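Local coordinates for lysyl oxidase (Pichia pastoris, PDB 1N9E), which oxidises primary amines, probably including lysine side chains, to aldehydes with a copper ion and a topaquinone cofactor made from one of its own tyrosines, at residues F249-D254 against W263-Y268; E575-E580 against L642-H647. All coordinates share one frame; numbering follows the deposited sequence.

Contact 1 of 2, residues F249-D254 against W263-Y268; sequences FFFKFD and WKMLEY
F249-D254 and W263-Y268 pair as the two antiparallel strands of a beta hairpin, in a five-stranded antiparallel sheet, probably in one of the small non-catalytic domains of copper amine oxidases. A classic beta bulge interrupts the ladder, with L266 and E267 both facing K252. K252 O therefore accepts two backbone N-H groups, from L266 N at 2.8 Å and from E267 N at 3.1 Å. The L266 N-H lies in the carbonyl plane, while the E267 N-H is tilted from it by 20°. Beyond the bulge, D254 and K264 form an antiparallel hydrogen-bonded pair, and D254 N reaches K264 O at 2.9 Å in an almost straight bond.

L266 turns toward the other strand. Its CD1 lies 3.6 Å from D254 N and also touches D254 CB. With an alanine here, CG and both methyls are gone, and the D254 backbone N and CB would probably lose their apolar cover. K252 and E267 run side by side, their charged ends not in contact; a water bridges K252 NZ and E267 OE1, weakly on the glutamate side.

The face that carries F251, F253, M265 and Y268 is mostly apolar. F249 CZ meets Y268 CD2 at 3.4 Å, with the ring planes inclined at 35°. M265 has CG anti to its N (chi1 -165°) and then bends back, which brings SD to 3.8 Å from F253 CB. SD also makes an oblique Met-aromatic contact with the F251 ring.

Helix 193-203 packs on F249 and Y268, and helix 176-190 on F251, F253, M265 and Y268. Within the sheet, strand 227-235 pairs with 249-254 and strand 273-275 with 264-270. At E267 the hairpin meets W561 of the second subunit.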
loop_
_atom_site.group_PDB
_atom_site.type_symbol
_atom_site.label_atom_id
_atom_site.label_comp_id
_atom_site.label_asym_id
_atom_site.label_seq_id
_atom_site.Cartn_x
_atom_site.Cartn_y
_atom_site.Cartn_z
ATOM N N PHE A 249 17.591 -29.443 -19.206
ATOM C CA PHE A 249 17.342 -30.804 -19.671
ATOM C C PHE A 249 15.916 -31.205 -19.262
ATOM O O PHE A 249 15.572 -31.158 -18.086
ATOM C CB PHE A 249 18.362 -31.829 -19.121
ATOM C CG PHE A 249 18.126 -33.193 -19.692
ATOM C CD1 PHE A 249 18.688 -33.547 -20.902
ATOM C CD2 PHE A 249 17.329 -34.110 -19.025
ATOM C CE1 PHE A 249 18.466 -34.806 -21.444
ATOM C CE2 PHE A 249 17.106 -35.372 -19.566
ATOM C CZ PHE A 249 17.679 -35.709 -20.778
ATOM N N PHE A 250 15.091 -31.600 -20.231
ATOM C CA PHE A 250 13.688 -31.893 -19.944
ATOM C C PHE A 250 13.261 -33.255 -20.447
ATOM O O PHE A 250 13.939 -33.854 -21.263
ATOM C CB PHE A 250 12.819 -30.840 -20.627
ATOM C CG PHE A 250 13.222 -29.416 -20.302
ATOM C CD1 PHE A 250 13.968 -28.664 -21.200
ATOM C CD2 PHE A 250 12.851 -28.837 -19.097
ATOM C CE1 PHE A 250 14.344 -27.347 -20.903
ATOM C CE2 PHE A 250 13.219 -27.521 -18.787
ATOM C CZ PHE A 250 13.964 -26.779 -19.689
ATOM N N PHE A 251 12.124 -33.738 -19.954
ATOM C CA PHE A 251 11.597 -35.008 -20.424
ATOM C C PHE A 251 10.090 -35.061 -20.233
ATOM O O PHE A 251 9.516 -34.224 -19.532
ATOM C CB PHE A 251 12.280 -36.164 -19.689
ATOM C CG PHE A 251 12.388 -35.955 -18.210
ATOM C CD1 PHE A 251 11.366 -36.334 -17.372
ATOM C CD2 PHE A 251 13.523 -35.375 -17.659
ATOM C CE1 PHE A 251 11.456 -36.146 -15.999
ATOM C CE2 PHE A 251 13.618 -35.184 -16.290
ATOM C CZ PHE A 251 12.586 -35.567 -15.458
ATOM N N LYS A 252 9.460 -36.050 -20.857
ATOM C CA LYS A 252 8.019 -36.208 -20.790
ATOM C C LYS A 252 7.771 -37.689 -20.636
ATOM O O LYS A 252 8.379 -38.495 -21.349
ATOM C CB LYS A 252 7.366 -35.714 -22.089
ATOM C CG LYS A 252 5.830 -35.774 -22.089
ATOM C CD LYS A 252 5.278 -35.534 -23.490
ATOM C CE LYS A 252 3.768 -35.597 -23.491
ATOM N NZ LYS A 252 3.230 -35.444 -24.872
ATOM N N PHE A 253 6.896 -38.049 -19.718
ATOM C CA PHE A 253 6.599 -39.460 -19.518
ATOM C C PHE A 253 5.125 -39.776 -19.397
ATOM O O PHE A 253 4.283 -38.926 -19.096
ATOM C CB PHE A 253 7.389 -40.060 -18.336
ATOM C CG PHE A 253 7.133 -39.398 -17.002
ATOM C CD1 PHE A 253 6.231 -39.943 -16.097
ATOM C CD2 PHE A 253 7.803 -38.234 -16.653
ATOM C CE1 PHE A 253 5.989 -39.345 -14.859
ATOM C CE2 PHE A 253 7.568 -37.626 -15.420
ATOM C CZ PHE A 253 6.662 -38.176 -14.520
ATOM N N ASP A 254 4.831 -41.042 -19.642
ATOM C CA ASP A 254 3.498 -41.567 -19.538
ATOM C C ASP A 254 3.430 -42.359 -18.233
ATOM O O ASP A 254 4.144 -43.346 -18.060
ATOM C CB ASP A 254 3.283 -42.480 -20.767
ATOM C CG ASP A 254 1.966 -43.241 -20.758
ATOM O OD1 ASP A 254 1.191 -43.162 -19.794
ATOM O OD2 ASP A 254 1.629 -43.973 -21.728
ATOM N N TRP A 263 4.578 -47.741 -17.135
ATOM C CA TRP A 263 4.964 -46.338 -17.306
ATOM C C TRP A 263 6.154 -46.284 -18.255
ATOM O O TRP A 263 7.001 -47.178 -18.250
ATOM C CB TRP A 263 5.320 -45.730 -15.963
ATOM C CG TRP A 263 4.138 -45.578 -15.041
ATOM C CD1 TRP A 263 2.862 -46.040 -15.233
ATOM C CD2 TRP A 263 4.136 -44.910 -13.778
ATOM N NE1 TRP A 263 2.074 -45.695 -14.158
ATOM C CE2 TRP A 263 2.833 -44.999 -13.253
ATOM C CE3 TRP A 263 5.115 -44.238 -13.032
ATOM C CZ2 TRP A 263 2.482 -44.447 -12.021
ATOM C CZ3 TRP A 263 4.763 -43.688 -11.806
ATOM C CH2 TRP A 263 3.462 -43.797 -11.313
ATOM N N LYS A 264 6.234 -45.247 -19.076
ATOM C CA LYS A 264 7.338 -45.182 -20.021
ATOM C C LYS A 264 7.747 -43.764 -20.320
ATOM O O LYS A 264 6.916 -42.865 -20.318
ATOM C CB LYS A 264 7.023 -45.918 -21.323
ATOM C CG LYS A 264 5.642 -45.710 -21.882
ATOM C CD LYS A 264 5.373 -46.752 -22.975
ATOM C CE LYS A 264 3.938 -47.273 -22.945
ATOM N NZ LYS A 264 3.803 -48.533 -23.743
ATOM N N MET A 265 9.036 -43.577 -20.575
ATOM C CA MET A 265 9.519 -42.268 -20.985
ATOM C C MET A 265 9.097 -42.060 -22.427
ATOM O O MET A 265 9.267 -42.955 -23.277
ATOM C CB MET A 265 11.039 -42.175 -20.849
ATOM C CG MET A 265 11.551 -40.760 -20.901
ATOM S SD MET A 265 10.995 -39.790 -19.449
ATOM C CE MET A 265 11.816 -40.643 -18.169
ATOM N N LEU A 266 8.540 -40.883 -22.715
ATOM C CA LEU A 266 8.048 -40.577 -24.047
ATOM C C LEU A 266 9.021 -39.723 -24.843
ATOM O O LEU A 266 9.256 -39.979 -26.023
ATOM C CB LEU A 266 6.696 -39.842 -23.976
ATOM C CG LEU A 266 5.549 -40.611 -23.310
ATOM C CD1 LEU A 266 4.382 -39.703 -22.958
ATOM C CD2 LEU A 266 5.114 -41.743 -24.253
ATOM N N GLU A 267 9.588 -38.706 -24.200
ATOM C CA GLU A 267 10.482 -37.789 -24.901
ATOM C C GLU A 267 11.590 -37.293 -24.000
ATOM O O GLU A 267 11.394 -37.198 -22.796
ATOM C CB GLU A 267 9.717 -36.539 -25.366
ATOM C CG GLU A 267 8.528 -36.811 -26.269
ATOM C CD GLU A 267 7.744 -35.555 -26.602
ATOM O OE1 GLU A 267 7.020 -35.564 -27.628
ATOM O OE2 GLU A 267 7.848 -34.562 -25.843
ATOM N N TYR A 268 12.740 -36.989 -24.602
ATOM C CA TYR A 268 13.788 -36.191 -23.947
ATOM C C TYR A 268 13.785 -34.921 -24.771
ATOM O O TYR A 268 13.687 -34.975 -25.997
ATOM C CB TYR A 268 15.177 -36.880 -23.934
ATOM C CG TYR A 268 15.163 -38.045 -22.984
ATOM C CD1 TYR A 268 15.193 -39.356 -23.456
ATOM C CD2 TYR A 268 15.110 -37.842 -21.594
ATOM C CE1 TYR A 268 15.174 -40.425 -22.561
ATOM C CE2 TYR A 268 15.090 -38.898 -20.706
ATOM C CZ TYR A 268 15.122 -40.198 -21.197
ATOM O OH TYR A 268 15.101 -41.269 -20.310
HETATM O O HOH W 1 4.710 -37.270 -26.374
#

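Contact 2 of 2, residues E575-E580 against L642-H647; sequences EVLEKE and LFLTKH. With CA (calcium ion), chain O.
E580 reaches the backbone of strand 642-646 with its carboxylate and binds a calcium ion with the same group. It is one of four residues of a calcium site in the enzyme domain of this copper amine oxidase, and it joins the loop after strand 566-576 to strand 642-646. This is the tightly held part of the contact. E580 OE2 accepts the K646 N-H at 2.9 Å through its anti lone pair, and the bond is almost straight at 173°. Both oxygens bind the calcium, OE1 at 2.5 Å and OE2 at 2.4 Å. D675, E677, the carbonyl of F673 and two waters complete the shell. The oxygen of one water lies 2.9 Å from K646 O, within hydrogen-bonding distance. Metal and amide together fix the rotation of the carboxylate.

The apolar part is small but close. L577 CD1 and L644 CD1 meet at 3.5 Å, tighter than usual, with the side chains crossing at about a right angle.

The looser side is at K646, which is partly exposed. Its CB comes near E580 OE2, but beyond CB the extended chain leaves the contact.

Strand 642-646 pairs with strand 682-694, where W687 bonds T645 OG1. A547 of strand 544-558 touches both leucines; L595 and I597 of strand 593-599 pack against L577 and L644, respectively.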
loop_
_atom_site.group_PDB
_atom_site.type_symbol
_atom_site.label_atom_id
_atom_site.label_comp_id
_atom_site.label_asym_id
_atom_site.label_seq_id
_atom_site.Cartn_x
_atom_site.Cartn_y
_atom_site.Cartn_z
ATOM N N GLU A 575 -25.203 2.093 -7.583
ATOM C CA GLU A 575 -25.782 1.008 -8.372
ATOM C C GLU A 575 -25.824 -0.223 -7.493
ATOM O O GLU A 575 -24.823 -0.576 -6.867
ATOM C CB GLU A 575 -24.935 0.729 -9.624
ATOM C CG GLU A 575 -24.736 1.953 -10.508
ATOM C CD GLU A 575 -24.001 1.659 -11.814
ATOM O OE1 GLU A 575 -23.325 0.609 -11.917
ATOM O OE2 GLU A 575 -24.101 2.487 -12.743
ATOM N N VAL A 576 -26.976 -0.884 -7.437
ATOM C CA VAL A 576 -27.082 -2.118 -6.682
ATOM C C VAL A 576 -26.664 -3.283 -7.573
ATOM O O VAL A 576 -27.075 -3.348 -8.741
ATOM C CB VAL A 576 -28.530 -2.348 -6.182
ATOM C CG1 VAL A 576 -28.651 -3.707 -5.515
ATOM C CG2 VAL A 576 -28.959 -1.234 -5.224
ATOM N N LEU A 577 -25.852 -4.202 -7.045
ATOM C CA LEU A 577 -25.425 -5.394 -7.789
ATOM C C LEU A 577 -26.543 -6.387 -7.524
ATOM O O LEU A 577 -26.596 -7.009 -6.479
ATOM C CB LEU A 577 -24.085 -5.888 -7.246
ATOM C CG LEU A 577 -22.970 -4.861 -7.478
ATOM C CD1 LEU A 577 -21.747 -5.108 -6.625
ATOM C CD2 LEU A 577 -22.590 -4.840 -8.950
ATOM N N GLU A 578 -27.444 -6.531 -8.494
ATOM C CA GLU A 578 -28.685 -7.262 -8.242
ATOM C C GLU A 578 -28.596 -8.779 -8.222
ATOM O O GLU A 578 -29.329 -9.437 -7.471
ATOM C CB GLU A 578 -29.718 -6.873 -9.313
ATOM C CG GLU A 578 -30.140 -5.416 -9.270
ATOM C CD GLU A 578 -31.026 -5.081 -8.089
ATOM O OE1 GLU A 578 -31.402 -5.997 -7.317
ATOM O OE2 GLU A 578 -31.351 -3.881 -7.933
ATOM N N LYS A 579 -27.709 -9.321 -9.043
ATOM C CA LYS A 579 -27.594 -10.766 -9.189
ATOM C C LYS A 579 -26.144 -11.165 -9.336
ATOM O O LYS A 579 -25.308 -10.341 -9.661
ATOM C CB LYS A 579 -28.322 -11.246 -10.448
ATOM C CG LYS A 579 -29.844 -11.247 -10.344
ATOM C CD LYS A 579 -30.438 -9.945 -10.850
ATOM C CE LYS A 579 -31.969 -10.002 -10.880
ATOM N NZ LYS A 579 -32.597 -8.700 -11.271
ATOM N N GLU A 580 -25.862 -12.443 -9.097
ATOM C CA GLU A 580 -24.515 -12.958 -9.315
ATOM C C GLU A 580 -24.119 -12.713 -10.777
ATOM O O GLU A 580 -24.917 -12.922 -11.707
ATOM C CB GLU A 580 -24.440 -14.449 -8.971
ATOM C CG GLU A 580 -24.643 -14.737 -7.495
ATOM C CD GLU A 580 -24.814 -16.219 -7.216
ATOM O OE1 GLU A 580 -25.259 -16.938 -8.139
ATOM O OE2 GLU A 580 -24.508 -16.672 -6.092
ATOM N N LEU A 642 -12.577 -9.993 -8.098
ATOM C CA LEU A 642 -13.461 -10.388 -7.010
ATOM C C LEU A 642 -14.780 -10.931 -7.539
ATOM O O LEU A 642 -15.200 -10.598 -8.639
ATOM C CB LEU A 642 -13.754 -9.132 -6.142
ATOM C CG LEU A 642 -14.823 -8.956 -5.053
ATOM C CD1 LEU A 642 -14.450 -7.810 -4.115
ATOM C CD2 LEU A 642 -16.203 -8.699 -5.633
ATOM N N PHE A 643 -15.421 -11.773 -6.733
ATOM C CA PHE A 643 -16.756 -12.245 -7.062
ATOM C C PHE A 643 -17.676 -12.126 -5.865
ATOM O O PHE A 643 -17.230 -12.226 -4.724
ATOM C CB PHE A 643 -16.687 -13.744 -7.421
ATOM C CG PHE A 643 -15.959 -14.025 -8.706
ATOM C CD1 PHE A 643 -14.579 -14.191 -8.718
ATOM C CD2 PHE A 643 -16.656 -14.121 -9.903
ATOM C CE1 PHE A 643 -13.906 -14.451 -9.903
ATOM C CE2 PHE A 643 -15.984 -14.384 -11.114
ATOM C CZ PHE A 643 -14.598 -14.548 -11.104
ATOM N N LEU A 644 -18.971 -11.923 -6.122
ATOM C CA LEU A 644 -19.957 -11.854 -5.043
ATOM C C LEU A 644 -20.938 -12.990 -5.266
ATOM O O LEU A 644 -21.494 -13.106 -6.357
ATOM C CB LEU A 644 -20.707 -10.524 -5.097
ATOM C CG LEU A 644 -19.870 -9.276 -4.831
ATOM C CD1 LEU A 644 -20.740 -8.045 -5.045
ATOM C CD2 LEU A 644 -19.306 -9.330 -3.407
ATOM N N THR A 645 -21.145 -13.822 -4.251
ATOM C CA THR A 645 -22.111 -14.917 -4.350
ATOM C C THR A 645 -23.060 -14.950 -3.168
ATOM O O THR A 645 -22.827 -14.341 -2.108
ATOM C CB THR A 645 -21.454 -16.295 -4.481
ATOM O OG1 THR A 645 -20.761 -16.624 -3.271
ATOM C CG2 THR A 645 -20.387 -16.290 -5.583
ATOM N N LYS A 646 -24.151 -15.672 -3.365
ATOM C CA LYS A 646 -25.065 -15.953 -2.251
ATOM C C LYS A 646 -24.463 -17.042 -1.382
ATOM O O LYS A 646 -24.087 -18.117 -1.871
ATOM C CB LYS A 646 -26.416 -16.432 -2.808
ATOM C CG LYS A 646 -27.431 -16.852 -1.745
ATOM C CD LYS A 646 -28.661 -17.455 -2.514
ATOM C CE LYS A 646 -29.776 -17.922 -1.617
ATOM N NZ LYS A 646 -30.945 -18.260 -2.508
ATOM N N HIS A 647 -24.360 -16.778 -0.081
ATOM C CA HIS A 647 -23.823 -17.769 0.825
ATOM C C HIS A 647 -24.527 -19.126 0.796
ATOM O O HIS A 647 -25.763 -19.198 0.810
ATOM C CB HIS A 647 -23.861 -17.289 2.279
ATOM C CG HIS A 647 -23.332 -18.316 3.223
ATOM N ND1 HIS A 647 -24.128 -19.298 3.786
ATOM C CD2 HIS A 647 -22.082 -18.525 3.695
ATOM C CE1 HIS A 647 -23.386 -20.061 4.567
ATOM N NE2 HIS A 647 -22.142 -19.613 4.530
HETATM CA CA CA O . -25.058 -18.925 -6.653
HETATM O O HOH W 2 -24.211 -19.205 -4.517
HETATM O O HOH W 3 -25.038 -21.366 -6.438
#

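Contact 1 and contact 2 belong to different parts of the subunit. Their centres are 46 Å apart and their nearest atoms about 31 Å, so they do not touch. Along the chain the hairpin of contact 1 closes before contact 2 opens in the copper amine oxidase enzyme domain. Neither supplies a ligand to the copper, which is held by H528, H530 and H694 beside the topaquinone position 478. Contact 2 is the one with a metal. A second calcium lies about 9 Å from the T645 side chain. Strand 682-694, the partner of 642-646, ends at the copper ligand H694. Contact 1 lies at the periphery, its centre 33 Å from that of the chain.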